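Toll-receptor-related 2 (PDB 4W8H) probably acts as a Toll-related receptor, this chain being its TIR domain, a flavodoxin-like signalling module that in relatives associates with other TIR domains. Local coordinates at residues A[7-12]-A[17-22]; A[77-82]-A[98-103]; A[88-93]-A[120-125]. All coordinates share one frame; numbering follows the deposited sequence.

The three contacts clothe one parallel sheet of the TIR domain. Interactions 1 and 3 put helices 16-29 and 115-127 on the same face of the sheet; their centres lie about 12 Å apart and they touch where Trp18 CB comes within 3.3 Å of Tyr92 OH. Interaction 2 belongs to the other face, where helix 73-82 meets the chain between the last two strands. Its centre is about 18 Å from that of interaction 1, yet Cys10 SG reaches Thr78 CG2 at 3.6 Å. Interactions 2 and 3 lie about 6 Å apart at their nearest atoms. Interaction 3 meets the bound peptide, through Ile88 and Asp125.

Interaction 1. Residues A[7-12]-A[17-22]; sequences VNICYA and EWVINT
Strand 7-10 with its continuation and helix segment 17-22 come nearest at Tyr11 and Val19, whose CA atoms are 7.5 Å apart, and side chains alone bridge the gap. Val19 does most of the touching. Its CG1 sits over the centre of one face of the Tyr11 ring, 3.8 Å from the centroid and 13° off the normal, a well-aligned CH-pi contact. That branch is anti to the backbone N (chi1 169°), with CG2 then beside the root of the ring, 3.8 Å from Tyr11 CB. CG1 also meets Ile9 CG2 at 3.7 Å, the two side chains pointing opposite ways as they pass, so one methyl serves both an aliphatic and an aromatic neighbour. At the far end of the tyrosine, OH lies 4.1 Å from Ile20 CD1, while its hydrogen bond goes to Asn37 OD1; the ring is thus fixed at its polar end as well as over one face. This is the strand-to-helix half of a beta-alpha-beta unit completed by strand 34-35. Around it, Ile9 also packs on Leu23 and Leu27 of helix 16-29, on Thr34 of the edge strand and on Ile62 of central strand 58-65.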
loop_
_atom_site.group_PDB
_atom_site.type_symbol
_atom_site.label_atom_id
_atom_site.label_comp_id
_atom_site.label_asym_id
_atom_site.label_seq_id
_atom_site.Cartn_x
_atom_site.Cartn_y
_atom_site.Cartn_z
ATOM N N VAL A 7 4.593 0.857 -7.473
ATOM C CA VAL A 7 4.015 0.893 -6.134
ATOM C C VAL A 7 4.771 0.022 -5.181
ATOM O O VAL A 7 5.312 -1.012 -5.558
ATOM C CB VAL A 7 2.542 0.449 -6.070
ATOM C CG1 VAL A 7 1.674 1.432 -6.737
ATOM C CG2 VAL A 7 2.345 -0.928 -6.648
ATOM N N ASN A 8 4.811 0.492 -3.942
ATOM C CA ASN A 8 5.249 -0.273 -2.821
ATOM C C ASN A 8 4.018 -0.664 -1.989
ATOM O O ASN A 8 3.065 0.077 -1.926
ATOM C CB ASN A 8 6.157 0.650 -2.009
ATOM C CG ASN A 8 6.444 0.157 -0.686
ATOM O OD1 ASN A 8 6.742 -1.016 -0.518
ATOM N ND2 ASN A 8 6.373 1.039 0.313
ATOM N N ILE A 9 4.043 -1.843 -1.385
ATOM C CA ILE A 9 2.868 -2.290 -0.626
ATOM C C ILE A 9 3.229 -2.334 0.818
ATOM O O ILE A 9 4.101 -3.088 1.230
ATOM C CB ILE A 9 2.427 -3.697 -1.032
ATOM C CG1 ILE A 9 2.446 -3.876 -2.555
ATOM C CG2 ILE A 9 1.033 -4.022 -0.398
ATOM C CD1 ILE A 9 1.449 -3.091 -3.283
ATOM N N CYS A 10 2.529 -1.544 1.587
ATOM C CA CYS A 10 2.722 -1.503 3.029
ATOM C C CYS A 10 1.522 -2.180 3.730
ATOM O O CYS A 10 0.377 -1.753 3.537
ATOM C CB CYS A 10 2.825 -0.050 3.490
ATOM S SG CYS A 10 3.072 0.099 5.244
ATOM N N TYR A 11 1.774 -3.243 4.489
ATOM C CA TYR A 11 0.701 -4.108 5.011
ATOM C C TYR A 11 1.212 -4.867 6.221
ATOM O O TYR A 11 2.414 -5.082 6.373
ATOM C CB TYR A 11 0.227 -5.096 3.928
ATOM C CG TYR A 11 1.227 -6.185 3.616
ATOM C CD1 TYR A 11 2.366 -5.915 2.842
ATOM C CD2 TYR A 11 1.101 -7.452 4.146
ATOM C CE1 TYR A 11 3.303 -6.872 2.617
ATOM C CE2 TYR A 11 2.013 -8.435 3.896
ATOM C CZ TYR A 11 3.155 -8.132 3.143
ATOM O OH TYR A 11 4.110 -9.112 2.924
ATOM N N ALA A 12 0.292 -5.271 7.070
ATOM C CA ALA A 12 0.596 -6.101 8.227
ATOM C C ALA A 12 0.682 -7.574 7.840
ATOM O O ALA A 12 -0.084 -8.056 7.007
ATOM C CB ALA A 12 -0.467 -5.921 9.292
ATOM N N GLU A 17 -2.200 -13.050 3.306
ATOM C CA GLU A 17 -2.869 -13.913 2.327
ATOM C C GLU A 17 -3.497 -13.099 1.190
ATOM O O GLU A 17 -3.219 -13.348 0.002
ATOM C CB GLU A 17 -3.904 -14.837 2.991
ATOM C CG GLU A 17 -4.498 -15.907 2.069
ATOM C CD GLU A 17 -5.557 -16.818 2.776
ATOM O OE1 GLU A 17 -5.943 -16.510 3.920
ATOM O OE2 GLU A 17 -5.987 -17.840 2.198
ATOM N N TRP A 18 -4.349 -12.128 1.537
ATOM C CA TRP A 18 -5.015 -11.302 0.518
ATOM C C TRP A 18 -3.987 -10.421 -0.166
ATOM O O TRP A 18 -3.989 -10.258 -1.380
ATOM C CB TRP A 18 -6.108 -10.445 1.152
ATOM C CG TRP A 18 -6.899 -9.638 0.186
ATOM C CD1 TRP A 18 -8.028 -10.031 -0.488
ATOM C CD2 TRP A 18 -6.668 -8.289 -0.169
ATOM N NE1 TRP A 18 -8.494 -9.008 -1.258
ATOM C CE2 TRP A 18 -7.698 -7.911 -1.066
ATOM C CE3 TRP A 18 -5.716 -7.333 0.204
ATOM C CZ2 TRP A 18 -7.780 -6.620 -1.621
ATOM C CZ3 TRP A 18 -5.812 -6.030 -0.328
ATOM C CH2 TRP A 18 -6.827 -5.701 -1.255
ATOM N N VAL A 19 -3.049 -9.868 0.590
ATOM C CA VAL A 19 -2.085 -8.958 -0.020
ATOM C C VAL A 19 -1.244 -9.643 -1.066
ATOM O O VAL A 19 -1.078 -9.107 -2.166
ATOM C CB VAL A 19 -1.233 -8.238 1.048
ATOM C CG1 VAL A 19 -0.055 -7.496 0.339
ATOM C CG2 VAL A 19 -2.107 -7.282 1.838
ATOM N N ILE A 20 -0.706 -10.820 -0.764
ATOM C CA ILE A 20 0.181 -11.455 -1.711
ATOM C C ILE A 20 -0.613 -12.161 -2.811
ATOM O O ILE A 20 -0.314 -12.011 -4.012
ATOM C CB ILE A 20 1.109 -12.434 -1.014
ATOM C CG1 ILE A 20 1.999 -11.692 -0.012
ATOM C CG2 ILE A 20 1.949 -13.194 -2.047
ATOM C CD1 ILE A 20 2.973 -10.742 -0.640
ATOM N N ASN A 21 -1.629 -12.935 -2.425
ATOM C CA ASN A 21 -2.304 -13.769 -3.406
ATOM C C ASN A 21 -3.326 -13.062 -4.233
ATOM O O ASN A 21 -3.658 -13.559 -5.325
ATOM C CB ASN A 21 -2.945 -14.982 -2.712
ATOM C CG ASN A 21 -1.936 -15.828 -2.003
ATOM O OD1 ASN A 21 -2.031 -16.050 -0.802
ATOM N ND2 ASN A 21 -0.927 -16.262 -2.731
ATOM N N THR A 22 -3.863 -11.946 -3.736
ATOM C CA THR A 22 -4.856 -11.179 -4.493
ATOM C C THR A 22 -4.286 -9.867 -4.995
ATOM O O THR A 22 -4.217 -9.649 -6.203
ATOM C CB THR A 22 -6.154 -10.994 -3.680
ATOM O OG1 THR A 22 -6.718 -12.275 -3.378
ATOM C CG2 THR A 22 -7.181 -10.154 -4.463
#

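Interaction 2. Residues A[77-82]-A[98-103]; sequences KTLQIG and PYFLNH
The Phe100 ring presents its edge to Leu79: CD2 of the leucine lies near the ring plane, 3.8 Å from Phe100 CE1, and the two side chains meet head on. Tyr99 CE1 is also at the edge of this ring, and in return Phe100 CD2 stands 3.8 Å above one face of the Tyr99 ring, offset toward its rim. The Gln80 amide comes in obliquely, its plane turned 66° from that of the phenyl ring, with NE2 3.7 Å from Phe100 CZ. A bend at chi2 (-56°) carries this amide back along the helix, where NE2 is hydrogen-bonded to Asp76 OD1; that bond holds the amide beside the aromatic ring. The contact joins helix 73-82 of the flavodoxin-like TIR fold to a short 3-10 turn, residues 99-101, in the loop between strands 87-91 and 107-108. Leu101 N bonds to Pro98 O at 2.9 Å within this turn, and Phe100 and Leu101 both point toward the helix. Leu101 CD1 meets the same Leu79 methyl, CD2, at 4.0 Å, so Leu79 is gripped by two successive residues of the loop. Replacing Phe100 by an alanine is likely to leave one flank of Leu79 without its aromatic neighbour and take away the ring beside the Gln80 amide. Deeper in, Leu79 packs on Phe69 and on Val63 of strand 58-65, and Leu101 on Phe70 and Met65; nearer the surface Phe100 also touches Leu83.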
loop_
_atom_site.group_PDB
_atom_site.type_symbol
_atom_site.label_atom_id
_atom_site.label_comp_id
_atom_site.label_asym_id
_atom_site.label_seq_id
_atom_site.Cartn_x
_atom_site.Cartn_y
_atom_site.Cartn_z
ATOM N N LYS A 77 5.706 3.319 10.854
ATOM C CA LYS A 77 6.883 4.084 10.440
ATOM C C LYS A 77 6.828 4.337 8.943
ATOM O O LYS A 77 7.145 5.421 8.465
ATOM C CB LYS A 77 8.135 3.297 10.804
ATOM C CG LYS A 77 8.520 3.304 12.293
ATOM C CD LYS A 77 9.591 2.245 12.579
ATOM C CE LYS A 77 10.152 2.352 13.982
ATOM N NZ LYS A 77 11.501 2.967 13.966
ATOM N N THR A 78 6.402 3.323 8.198
ATOM C CA THR A 78 6.296 3.465 6.765
ATOM C C THR A 78 5.255 4.499 6.395
ATOM O O THR A 78 5.475 5.338 5.523
ATOM C CB THR A 78 5.918 2.131 6.107
ATOM O OG1 THR A 78 6.884 1.132 6.472
ATOM C CG2 THR A 78 5.826 2.265 4.633
ATOM N N LEU A 79 4.114 4.448 7.077
ATOM C CA LEU A 79 3.059 5.396 6.807
ATOM C C LEU A 79 3.507 6.826 7.069
ATOM O O LEU A 79 3.199 7.735 6.298
ATOM C CB LEU A 79 1.800 5.061 7.630
ATOM C CG LEU A 79 0.585 6.001 7.548
ATOM C CD1 LEU A 79 0.075 6.191 6.151
ATOM C CD2 LEU A 79 -0.525 5.411 8.379
ATOM N N GLN A 80 4.178 7.039 8.197
ATOM C CA GLN A 80 4.624 8.396 8.520
ATOM C C GLN A 80 5.511 8.979 7.411
ATOM O O GLN A 80 5.329 10.138 7.006
ATOM C CB GLN A 80 5.373 8.426 9.866
ATOM C CG GLN A 80 4.550 8.065 11.095
ATOM C CD GLN A 80 3.319 8.908 11.273
ATOM O OE1 GLN A 80 3.328 10.119 11.023
ATOM N NE2 GLN A 80 2.234 8.269 11.723
ATOM N N ILE A 81 6.443 8.200 6.895
ATOM C CA ILE A 81 7.272 8.686 5.796
ATOM C C ILE A 81 6.437 8.774 4.505
ATOM O O ILE A 81 6.568 9.724 3.722
ATOM C CB ILE A 81 8.533 7.832 5.642
ATOM C CG1 ILE A 81 9.305 7.867 6.983
ATOM C CG2 ILE A 81 9.383 8.366 4.500
ATOM C CD1 ILE A 81 10.202 6.691 7.218
ATOM N N GLY A 82 5.526 7.822 4.309
ATOM C CA GLY A 82 4.667 7.828 3.128
ATOM C C GLY A 82 3.808 9.077 2.984
ATOM O O GLY A 82 3.549 9.508 1.862
ATOM N N PRO A 98 -6.957 6.356 11.898
ATOM C CA PRO A 98 -6.441 7.470 12.708
ATOM C C PRO A 98 -6.826 8.835 12.198
ATOM O O PRO A 98 -7.122 9.010 10.997
ATOM C CB PRO A 98 -4.912 7.269 12.678
ATOM C CG PRO A 98 -4.659 6.425 11.518
ATOM C CD PRO A 98 -5.874 5.546 11.318
ATOM N N TYR A 99 -6.797 9.789 13.131
ATOM C CA TYR A 99 -7.279 11.119 12.850
ATOM C C TYR A 99 -6.620 11.710 11.604
ATOM O O TYR A 99 -7.272 12.427 10.856
ATOM C CB TYR A 99 -7.079 12.023 14.073
ATOM C CG TYR A 99 -5.656 12.417 14.302
ATOM C CD1 TYR A 99 -4.785 11.571 14.967
ATOM C CD2 TYR A 99 -5.173 13.640 13.839
ATOM C CE1 TYR A 99 -3.469 11.929 15.166
ATOM C CE2 TYR A 99 -3.866 13.999 14.022
ATOM C CZ TYR A 99 -3.013 13.140 14.685
ATOM O OH TYR A 99 -1.712 13.513 14.881
ATOM N N PHE A 100 -5.327 11.460 11.391
ATOM C CA PHE A 100 -4.611 12.106 10.289
ATOM C C PHE A 100 -4.941 11.490 8.938
ATOM O O PHE A 100 -4.610 12.051 7.898
ATOM C CB PHE A 100 -3.087 12.141 10.543
ATOM C CG PHE A 100 -2.469 10.786 10.707
ATOM C CD1 PHE A 100 -2.055 10.065 9.611
ATOM C CD2 PHE A 100 -2.336 10.215 11.969
ATOM C CE1 PHE A 100 -1.489 8.812 9.760
ATOM C CE2 PHE A 100 -1.772 8.948 12.123
ATOM C CZ PHE A 100 -1.346 8.252 11.011
ATOM N N LEU A 101 -5.691 10.384 8.945
ATOM C CA LEU A 101 -6.224 9.783 7.728
ATOM C C LEU A 101 -7.730 9.926 7.592
ATOM O O LEU A 101 -8.281 9.460 6.587
ATOM C CB LEU A 101 -5.870 8.307 7.659
ATOM C CG LEU A 101 -4.417 7.956 7.473
ATOM C CD1 LEU A 101 -4.299 6.438 7.347
ATOM C CD2 LEU A 101 -3.815 8.664 6.260
ATOM N N ASN A 102 -8.371 10.622 8.536
ATOM C CA ASN A 102 -9.844 10.658 8.586
ATOM C C ASN A 102 -10.466 11.635 7.596
ATOM O O ASN A 102 -11.695 11.773 7.531
ATOM C CB ASN A 102 -10.374 10.901 10.019
ATOM C CG ASN A 102 -10.231 12.369 10.507
ATOM O OD1 ASN A 102 -9.752 13.262 9.788
ATOM N ND2 ASN A 102 -10.685 12.615 11.748
ATOM N N HIS A 103 -9.619 12.314 6.843
ATOM C CA HIS A 103 -10.068 13.207 5.793
ATOM C C HIS A 103 -9.328 12.942 4.490
ATOM O O HIS A 103 -9.147 13.832 3.682
ATOM C CB HIS A 103 -9.984 14.686 6.225
ATOM C CG HIS A 103 -8.655 15.103 6.787
ATOM N ND1 HIS A 103 -8.268 14.824 8.081
ATOM C CD2 HIS A 103 -7.650 15.834 6.248
ATOM C CE1 HIS A 103 -7.068 15.335 8.305
ATOM N NE2 HIS A 103 -6.672 15.956 7.210
#

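Interaction 3. Residues A[88-93]-A[120-125]; sequences IPILYR and RNLFRD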
loop_
_atom_site.group_PDB
_atom_site.type_symbol
_atom_site.label_atom_id
_atom_site.label_comp_id
_atom_site.label_asym_id
_atom_site.label_seq_id
_atom_site.Cartn_x
_atom_site.Cartn_y
_atom_site.Cartn_z
ATOM N N ILE A 88 -1.740 5.479 -1.562
ATOM C CA ILE A 88 -3.053 4.996 -1.991
ATOM C C ILE A 88 -3.611 4.163 -0.863
ATOM O O ILE A 88 -3.192 3.017 -0.685
ATOM C CB ILE A 88 -2.954 4.139 -3.267
ATOM C CG1 ILE A 88 -2.340 4.926 -4.413
ATOM C CG2 ILE A 88 -4.347 3.636 -3.632
ATOM C CD1 ILE A 88 -2.028 4.079 -5.601
ATOM N N PRO A 89 -4.493 4.729 -0.031
ATOM C CA PRO A 89 -5.045 3.942 1.073
ATOM C C PRO A 89 -6.172 3.034 0.568
ATOM O O PRO A 89 -7.053 3.468 -0.200
ATOM C CB PRO A 89 -5.637 4.993 1.998
ATOM C CG PRO A 89 -5.328 6.371 1.404
ATOM C CD PRO A 89 -4.947 6.131 -0.003
ATOM N N ILE A 90 -6.074 1.775 1.000
ATOM C CA ILE A 90 -7.101 0.773 0.783
ATOM C C ILE A 90 -7.697 0.404 2.124
ATOM O O ILE A 90 -6.962 0.017 3.052
ATOM C CB ILE A 90 -6.535 -0.498 0.148
ATOM C CG1 ILE A 90 -6.048 -0.194 -1.277
ATOM C CG2 ILE A 90 -7.629 -1.607 0.121
ATOM C CD1 ILE A 90 -5.287 -1.336 -1.907
ATOM N N LEU A 91 -9.025 0.499 2.267
ATOM C CA LEU A 91 -9.675 -0.045 3.461
ATOM C C LEU A 91 -9.973 -1.494 3.190
ATOM O O LEU A 91 -10.948 -1.821 2.501
ATOM C CB LEU A 91 -10.929 0.729 3.860
ATOM C CG LEU A 91 -11.537 0.329 5.212
ATOM C CD1 LEU A 91 -10.694 0.744 6.387
ATOM C CD2 LEU A 91 -12.943 0.885 5.350
ATOM N N TYR A 92 -9.105 -2.362 3.690
ATOM C CA TYR A 92 -9.199 -3.798 3.425
ATOM C C TYR A 92 -10.142 -4.454 4.431
ATOM O O TYR A 92 -10.948 -5.298 4.061
ATOM C CB TYR A 92 -7.791 -4.434 3.412
ATOM C CG TYR A 92 -7.816 -5.937 3.436
ATOM C CD1 TYR A 92 -8.554 -6.672 2.518
ATOM C CD2 TYR A 92 -7.148 -6.624 4.446
ATOM C CE1 TYR A 92 -8.605 -8.077 2.615
ATOM C CE2 TYR A 92 -7.189 -8.009 4.537
ATOM C CZ TYR A 92 -7.953 -8.718 3.653
ATOM O OH TYR A 92 -7.984 -10.074 3.797
ATOM N N ARG A 93 -9.960 -4.136 5.698
ATOM C CA ARG A 93 -10.849 -4.596 6.767
ATOM C C ARG A 93 -11.287 -3.402 7.596
ATOM O O ARG A 93 -10.474 -2.532 7.833
ATOM C CB ARG A 93 -10.147 -5.622 7.643
ATOM C CG ARG A 93 -9.868 -6.948 6.957
ATOM C CD ARG A 93 -8.660 -7.672 7.630
ATOM N NE ARG A 93 -8.891 -7.866 9.036
ATOM C CZ ARG A 93 -7.972 -7.929 9.988
ATOM N NH1 ARG A 93 -6.663 -7.770 9.724
ATOM N NH2 ARG A 93 -8.401 -8.133 11.232
ATOM N N ARG A 120 -10.460 -1.305 -11.165
ATOM C CA ARG A 120 -10.419 -0.225 -12.143
ATOM C C ARG A 120 -9.862 1.048 -11.506
ATOM O O ARG A 120 -9.014 1.728 -12.063
ATOM C CB ARG A 120 -11.828 0.029 -12.690
ATOM C CG ARG A 120 -11.953 1.186 -13.663
ATOM C CD ARG A 120 -13.445 1.553 -13.839
ATOM N NE ARG A 120 -14.014 2.233 -12.664
ATOM C CZ ARG A 120 -15.269 2.684 -12.577
ATOM N NH1 ARG A 120 -15.673 3.288 -11.471
ATOM N NH2 ARG A 120 -16.130 2.547 -13.584
ATOM N N ASN A 121 -10.392 1.381 -10.348
ATOM C CA ASN A 121 -9.967 2.605 -9.684
ATOM C C ASN A 121 -8.514 2.543 -9.225
ATOM O O ASN A 121 -7.756 3.503 -9.384
ATOM C CB ASN A 121 -10.867 2.899 -8.475
ATOM C CG ASN A 121 -12.285 3.299 -8.869
ATOM O OD1 ASN A 121 -12.578 3.599 -10.030
ATOM N ND2 ASN A 121 -13.168 3.289 -7.887
ATOM N N LEU A 122 -8.126 1.414 -8.658
ATOM C CA LEU A 122 -6.762 1.244 -8.197
ATOM C C LEU A 122 -5.783 1.362 -9.368
ATOM O O LEU A 122 -4.803 2.118 -9.320
ATOM C CB LEU A 122 -6.626 -0.117 -7.517
ATOM C CG LEU A 122 -5.233 -0.465 -7.011
ATOM C CD1 LEU A 122 -4.708 0.569 -5.971
ATOM C CD2 LEU A 122 -5.203 -1.838 -6.374
ATOM N N PHE A 123 -6.038 0.605 -10.429
ATOM C CA PHE A 123 -5.095 0.591 -11.532
ATOM C C PHE A 123 -5.051 1.962 -12.203
ATOM O O PHE A 123 -3.998 2.410 -12.647
ATOM C CB PHE A 123 -5.474 -0.468 -12.567
ATOM C CG PHE A 123 -5.371 -1.888 -12.095
ATOM C CD1 PHE A 123 -4.742 -2.257 -10.922
ATOM C CD2 PHE A 123 -6.031 -2.852 -12.794
ATOM C CE1 PHE A 123 -4.704 -3.563 -10.503
ATOM C CE2 PHE A 123 -5.993 -4.173 -12.390
ATOM C CZ PHE A 123 -5.337 -4.529 -11.236
ATOM N N ARG A 124 -6.174 2.653 -12.303
ATOM C CA ARG A 124 -6.212 3.976 -12.919
ATOM C C ARG A 124 -5.335 4.960 -12.154
ATOM O O ARG A 124 -4.626 5.781 -12.746
ATOM C CB ARG A 124 -7.665 4.456 -12.981
ATOM C CG ARG A 124 -7.864 5.771 -13.685
ATOM C CD ARG A 124 -9.263 6.268 -13.436
ATOM N NE ARG A 124 -10.285 5.465 -14.102
ATOM C CZ ARG A 124 -11.375 4.952 -13.525
ATOM N NH1 ARG A 124 -12.211 4.283 -14.288
ATOM N NH2 ARG A 124 -11.660 5.113 -12.230
ATOM N N ASP A 125 -5.399 4.895 -10.832
ATOM C CA ASP A 125 -4.601 5.821 -10.056
ATOM C C ASP A 125 -3.117 5.554 -10.222
ATOM O O ASP A 125 -2.295 6.491 -10.356
ATOM C CB ASP A 125 -4.941 5.846 -8.577
ATOM C CG ASP A 125 -4.260 7.006 -7.875
ATOM O OD1 ASP A 125 -4.597 8.158 -8.186
ATOM O OD2 ASP A 125 -3.355 6.792 -7.078
#
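This is helix-on-sheet packing: the C-terminal helix 115-127 lies against strand 87-91 of the parallel sheet, and the contact is mostly aliphatic and buried. The axes of strand 88-91 and helix 120-125 approach to 10.7 Å and run almost antiparallel, at 167°. Ile88 carries the contact with both of its branches. CG2 meets Leu122 CD1 at 3.9 Å, the leucine lying roughly perpendicular to the isoleucine. The other branch is extended (chi2 171°) and runs out to Asp125, whose OD2 lies 3.4 Å from Ile88 CD1 and equally near CG1. The carboxylate oxygen therefore rests against hydrocarbon here and finds its polar partners elsewhere: OD2 is hydrogen-bonded to a polar side chain of the bound peptide and forms a long, weak ion pair with Arg60 NE. The bound peptide also packs on Ile88 through a polar side chain, so both the strand and the helix of this contact border the peptide. Two residues further along the strand, Ile90 CD1 makes a looser approach of 4.5 Å to Leu122 CD2, which places Leu122 against both isoleucines. Leu107 of edge strand 107-108 touches Leu122 and Ile88, Ile62 of strand 58-65 packs on both isoleucines, and Phe118 and Ile126 extend the same helix surface over Ile90 and Ile88.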